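Cyclase (Streptomyces sp. R1128, PDB 3TFZ) probably cyclises and aromatises the nascent polyketide chain of the R1128 pathway, as an aromatase/cyclase of the Bet v 1-like helix-grip superfamily. Local coordinates at residues Asp26-Ala31 with Val40-Glu45; Arg97-Asp102 with Gln107-His112. All coordinates share one frame; numbering follows the deposited sequence.

Interaction 1: residues Asp26-Ala31 with Val40-Glu45; sequences DVLGYA and VEILEE. With K (potassium ion), chain G.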
# COMPACT_ATOMS: atom_id res chain seq x y z
N ASP A 26 -3.84 11.33 -18.11
CA ASP A 26 -4.04 12.73 -18.57
C ASP A 26 -3.25 13.70 -17.66
O ASP A 26 -3.86 14.36 -16.78
CB ASP A 26 -5.56 12.97 -18.57
CG ASP A 26 -6.00 14.39 -19.05
OD1 ASP A 26 -5.21 15.11 -19.70
OD2 ASP A 26 -7.18 14.78 -18.69
N VAL A 27 -1.91 13.75 -17.81
CA VAL A 27 -1.14 14.68 -17.01
C VAL A 27 -1.60 16.18 -17.11
O VAL A 27 -1.33 16.94 -16.19
CB VAL A 27 0.33 14.76 -17.34
CG1 VAL A 27 1.24 14.19 -16.31
CG2 VAL A 27 0.65 14.58 -18.77
N LEU A 28 -2.14 16.63 -18.25
CA LEU A 28 -2.73 17.98 -18.31
C LEU A 28 -3.77 18.23 -17.17
O LEU A 28 -3.93 19.35 -16.75
CB LEU A 28 -3.41 18.22 -19.64
CG LEU A 28 -2.91 18.96 -20.91
CD1 LEU A 28 -1.51 19.53 -20.83
CD2 LEU A 28 -3.22 18.22 -22.25
N GLY A 29 -4.50 17.20 -16.72
CA GLY A 29 -5.36 17.33 -15.54
C GLY A 29 -4.66 17.35 -14.17
O GLY A 29 -5.30 17.52 -13.26
N TYR A 30 -3.36 17.09 -14.04
CA TYR A 30 -2.71 16.90 -12.71
C TYR A 30 -2.72 18.15 -11.78
O TYR A 30 -2.77 17.97 -10.58
CB TYR A 30 -1.26 16.41 -12.84
CG TYR A 30 -1.09 14.86 -13.06
CD1 TYR A 30 0.15 14.20 -12.76
CD2 TYR A 30 -2.14 14.07 -13.61
CE1 TYR A 30 0.29 12.80 -13.03
CE2 TYR A 30 -1.96 12.68 -13.88
CZ TYR A 30 -0.76 12.06 -13.59
OH TYR A 30 -0.58 10.69 -13.80
N ALA A 31 -2.67 19.39 -12.33
CA ALA A 31 -2.67 20.58 -11.52
C ALA A 31 -4.07 20.80 -10.90
O ALA A 31 -4.24 21.25 -9.78
CB ALA A 31 -2.23 21.81 -12.38
N VAL A 40 1.62 22.14 -14.48
CA VAL A 40 2.14 21.07 -15.28
C VAL A 40 2.46 21.66 -16.65
O VAL A 40 1.68 22.48 -17.19
CB VAL A 40 1.06 19.98 -15.57
CG1 VAL A 40 1.63 18.87 -16.43
CG2 VAL A 40 0.52 19.40 -14.31
N GLU A 41 3.52 21.15 -17.28
CA GLU A 41 3.84 21.55 -18.60
C GLU A 41 4.44 20.43 -19.43
O GLU A 41 5.38 19.82 -18.98
CB GLU A 41 4.84 22.64 -18.41
CG GLU A 41 5.27 23.37 -19.59
CD GLU A 41 6.37 24.32 -19.14
OE1 GLU A 41 7.12 24.81 -20.08
OE2 GLU A 41 6.43 24.50 -17.82
N ILE A 42 3.96 20.24 -20.68
CA ILE A 42 4.37 19.12 -21.49
C ILE A 42 5.47 19.58 -22.32
O ILE A 42 5.34 20.49 -23.12
CB ILE A 42 3.22 18.50 -22.33
CG1 ILE A 42 2.14 17.89 -21.38
CG2 ILE A 42 3.72 17.37 -23.17
CD1 ILE A 42 0.91 17.24 -22.13
N LEU A 43 6.62 18.94 -22.16
CA LEU A 43 7.78 19.37 -22.96
C LEU A 43 7.92 18.54 -24.23
O LEU A 43 8.44 19.01 -25.26
CB LEU A 43 9.06 19.32 -22.11
CG LEU A 43 9.74 20.37 -21.16
CD1 LEU A 43 8.96 21.65 -20.77
CD2 LEU A 43 10.33 19.66 -19.97
N GLU A 44 7.47 17.30 -24.16
CA GLU A 44 7.71 16.30 -25.21
C GLU A 44 6.67 15.22 -25.00
O GLU A 44 6.34 14.87 -23.88
CB GLU A 44 9.16 15.80 -25.15
CG GLU A 44 9.84 15.11 -26.37
CD GLU A 44 11.04 14.14 -25.90
OE1 GLU A 44 11.80 14.55 -24.98
OE2 GLU A 44 11.24 12.98 -26.39
N GLU A 45 6.11 14.74 -26.09
CA GLU A 45 4.96 13.87 -26.10
C GLU A 45 4.85 13.11 -27.44
O GLU A 45 4.95 13.67 -28.48
CB GLU A 45 3.66 14.65 -25.92
CG GLU A 45 2.81 13.97 -24.85
CD GLU A 45 1.34 14.32 -24.96
OE1 GLU A 45 1.01 15.40 -25.60
OE2 GLU A 45 0.54 13.47 -24.43
K K G . -3.52 21.85 -7.52
O HOH W 1 -6.13 20.70 -6.95
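Val-27 meets the edge strand chiefly through its backbone: its carbonyl O lies 3.5 Å from Val-40 CG1 and 3.6 Å from Val-40 CG2, astride the fork of that side chain. The same O accepts the N-H of Tyr-30, so the polar atom is satisfied within its own 3-10 turn while methyls pack against it. Val-27 CG1 also sits over one face of the Tyr-30 ring, offset toward the rim. On the outer side, Leu-28 CD1 reaches Ile-42 CD1 at 3.6 Å, the two side chains crossing at about a right angle. Here, in the helix-grip fold, the 3-10 turn that follows helix 17-25 and the start of helix 30-33 pack on strand 37-46, an outermost strand of the antiparallel sheet within the chain. Tyr-30 offers only its CB to the strand, 3.8 Å from Val-40 CG2, and its ring leads inward, where OH bonds Leu-24 O and Arg-69. With CG2 anti to the carbonyl carbon, Val-40 directs this branch at the helix start, CG2 coming 4.1 Å from Ala-31 CB. Ala-31 O turns to the potassium ion, 2.5 Å away, which Phe-34, Pro-35 and Thr-37 also bind through backbone oxygens.

Interaction 2: residues Arg97-Asp102 with Gln107-His112; sequences RAFTLD and QLVLTH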
# COMPACT_ATOMS: atom_id res chain seq x y z
N ARG A 97 0.74 1.47 -10.90
CA ARG A 97 0.18 0.23 -11.34
C ARG A 97 -1.29 0.15 -10.85
O ARG A 97 -1.53 0.21 -9.67
CB ARG A 97 0.93 -0.94 -10.73
CG ARG A 97 2.52 -0.92 -10.90
CD ARG A 97 3.16 -1.83 -9.81
NE ARG A 97 4.61 -1.89 -9.99
CZ ARG A 97 5.46 -2.55 -9.21
NH1 ARG A 97 5.02 -3.25 -8.19
NH2 ARG A 97 6.76 -2.54 -9.49
N ALA A 98 -2.24 -0.10 -11.77
CA ALA A 98 -3.65 -0.22 -11.54
C ALA A 98 -4.04 -1.67 -11.82
O ALA A 98 -3.89 -2.07 -12.90
CB ALA A 98 -4.39 0.68 -12.52
N PHE A 99 -4.56 -2.44 -10.88
CA PHE A 99 -4.97 -3.78 -11.11
C PHE A 99 -6.52 -3.86 -11.05
O PHE A 99 -7.13 -3.23 -10.21
CB PHE A 99 -4.39 -4.67 -10.06
CG PHE A 99 -2.85 -4.67 -10.03
CD1 PHE A 99 -2.15 -5.62 -10.71
CD2 PHE A 99 -2.14 -3.83 -9.17
CE1 PHE A 99 -0.78 -5.63 -10.66
CE2 PHE A 99 -0.86 -3.86 -9.10
CZ PHE A 99 -0.14 -4.80 -9.86
N THR A 100 -7.14 -4.55 -12.02
CA THR A 100 -8.51 -5.00 -11.88
C THR A 100 -8.67 -5.90 -10.64
O THR A 100 -8.01 -7.00 -10.53
CB THR A 100 -8.87 -5.83 -13.14
OG1 THR A 100 -8.91 -4.92 -14.24
CG2 THR A 100 -10.17 -6.41 -12.98
N LEU A 101 -9.51 -5.43 -9.70
CA LEU A 101 -9.88 -6.19 -8.53
C LEU A 101 -11.23 -6.85 -8.87
O LEU A 101 -11.39 -8.08 -8.81
CB LEU A 101 -9.94 -5.25 -7.31
CG LEU A 101 -10.36 -5.84 -5.94
CD1 LEU A 101 -9.55 -7.08 -5.47
CD2 LEU A 101 -10.23 -4.77 -4.92
N ASP A 102 -12.21 -6.05 -9.27
CA ASP A 102 -13.28 -6.62 -10.01
C ASP A 102 -13.76 -5.60 -11.05
O ASP A 102 -13.07 -4.61 -11.31
CB ASP A 102 -14.36 -7.14 -9.04
CG ASP A 102 -15.01 -6.02 -8.23
OD1 ASP A 102 -15.31 -6.16 -7.01
OD2 ASP A 102 -15.19 -4.96 -8.83
N GLN A 107 -7.29 -1.97 -7.68
CA GLN A 107 -6.20 -1.75 -6.73
C GLN A 107 -5.20 -0.76 -7.38
O GLN A 107 -4.70 -0.99 -8.49
CB GLN A 107 -5.50 -3.09 -6.46
CG GLN A 107 -4.53 -3.12 -5.24
CD GLN A 107 -5.27 -3.12 -3.95
OE1 GLN A 107 -6.10 -3.98 -3.67
NE2 GLN A 107 -5.00 -2.12 -3.14
N LEU A 108 -4.87 0.31 -6.66
CA LEU A 108 -3.99 1.36 -7.18
C LEU A 108 -2.65 1.37 -6.37
O LEU A 108 -2.63 1.52 -5.15
CB LEU A 108 -4.69 2.78 -7.17
CG LEU A 108 -3.80 3.90 -7.76
CD1 LEU A 108 -3.46 3.68 -9.31
CD2 LEU A 108 -4.47 5.24 -7.63
N VAL A 109 -1.55 1.22 -7.08
CA VAL A 109 -0.24 1.21 -6.53
C VAL A 109 0.72 2.29 -7.12
O VAL A 109 0.78 2.53 -8.32
CB VAL A 109 0.41 -0.20 -6.70
CG1 VAL A 109 1.84 -0.26 -6.01
CG2 VAL A 109 -0.51 -1.26 -6.07
N LEU A 110 1.50 2.87 -6.20
CA LEU A 110 2.51 3.88 -6.49
C LEU A 110 3.82 3.43 -5.72
O LEU A 110 3.76 3.24 -4.53
CB LEU A 110 2.05 5.27 -6.06
CG LEU A 110 3.07 6.38 -6.26
CD1 LEU A 110 3.53 6.45 -7.70
CD2 LEU A 110 2.47 7.72 -5.86
N THR A 111 4.93 3.24 -6.50
CA THR A 111 6.27 2.90 -5.99
C THR A 111 7.19 4.10 -6.17
O THR A 111 6.95 5.02 -6.98
CB THR A 111 6.95 1.61 -6.60
OG1 THR A 111 7.36 1.90 -7.90
CG2 THR A 111 6.03 0.38 -6.71
N HIS A 112 8.23 4.10 -5.32
CA HIS A 112 9.29 5.12 -5.39
C HIS A 112 10.60 4.47 -5.19
O HIS A 112 10.75 3.79 -4.20
CB HIS A 112 9.15 6.18 -4.30
CG HIS A 112 8.00 7.09 -4.52
ND1 HIS A 112 6.73 6.81 -4.07
CD2 HIS A 112 7.93 8.32 -5.07
CE1 HIS A 112 5.91 7.79 -4.39
NE2 HIS A 112 6.62 8.75 -4.96
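Arg-97 and Val-109 form a hydrogen-bonded antiparallel pair, each backbone N lying 2.8 Å from the other residue's O. Phe-99 and Gln-107 repeat the pattern two residues on: Phe-99 N to Gln-107 O is nearly straight at 165°, whereas the return bond from Gln-107 N to Phe-99 O bends to 144°. Between them the non-hydrogen-bonded pair Ala-98 and Leu-108 adds a CA-H...O contact, Ala-98 CA to Gln-107 O at 3.3 Å. These pairs knit the beta hairpin of strands 89-100 and 105-116, with strand axes 160° apart in direction.

The backbone is the tight part; side chains meet more loosely. On the face of Ala-98 and Leu-108, which turns to the helices, Ala-98 CB stands 4.5 Å from Leu-108 CD1, and Leu-108 packs on Val-20, Leu-24 and Leu-150. Across the sheet, Phe-99 presents its ring edge to Val-109, CE2 to CG2 4.0 Å. The extended Arg-97 chain carries its guanidinium beneath Thr-111, whose CG2 lies 3.9 Å from CZ, over the centre of the plane. Beyond Phe-99 regular pairing yields to a classic beta bulge, Leu-101 and Asp-102 both facing Arg-105, and the exposed Thr-100 makes no contact with 107-112.

The face of Arg-97, Phe-99 and Gln-107 is covered by the second subunit, whose Phe-99 ring meets this one. Arg-97 NE pairs with Glu-95 of its own chain, while NH1 bonds Gln-107 OE1 and Thr-12 OG1 of the second subunit; the reciprocal Gln-107 bond forms too. The methyl merely covers one guanidinium face; polar bonds hold this charged group both within its chain and across the subunit boundary.

Both contacts reach the same antiparallel sheet, in separate parts of it: their centres are 21 Å apart and their nearest atoms about 8 Å apart. Interaction 1 is partly buried and joins short helical turns to edge strand 37-46, relying on aliphatic side chains, while its backbone polar groups bond within the 3-10 turn, to neighbouring strand 49-58 and, for Ala-31 O, to the potassium ion. Interaction 2 is buried and joins two adjacent strands, so main-chain hydrogen bonds carry it. Helix 17-25 lies near both, since Leu-24 meets Tyr-30 of the first and Leu-108 of the second. Only interaction 2 is touched by the other subunit, and there charged and amide groups gather.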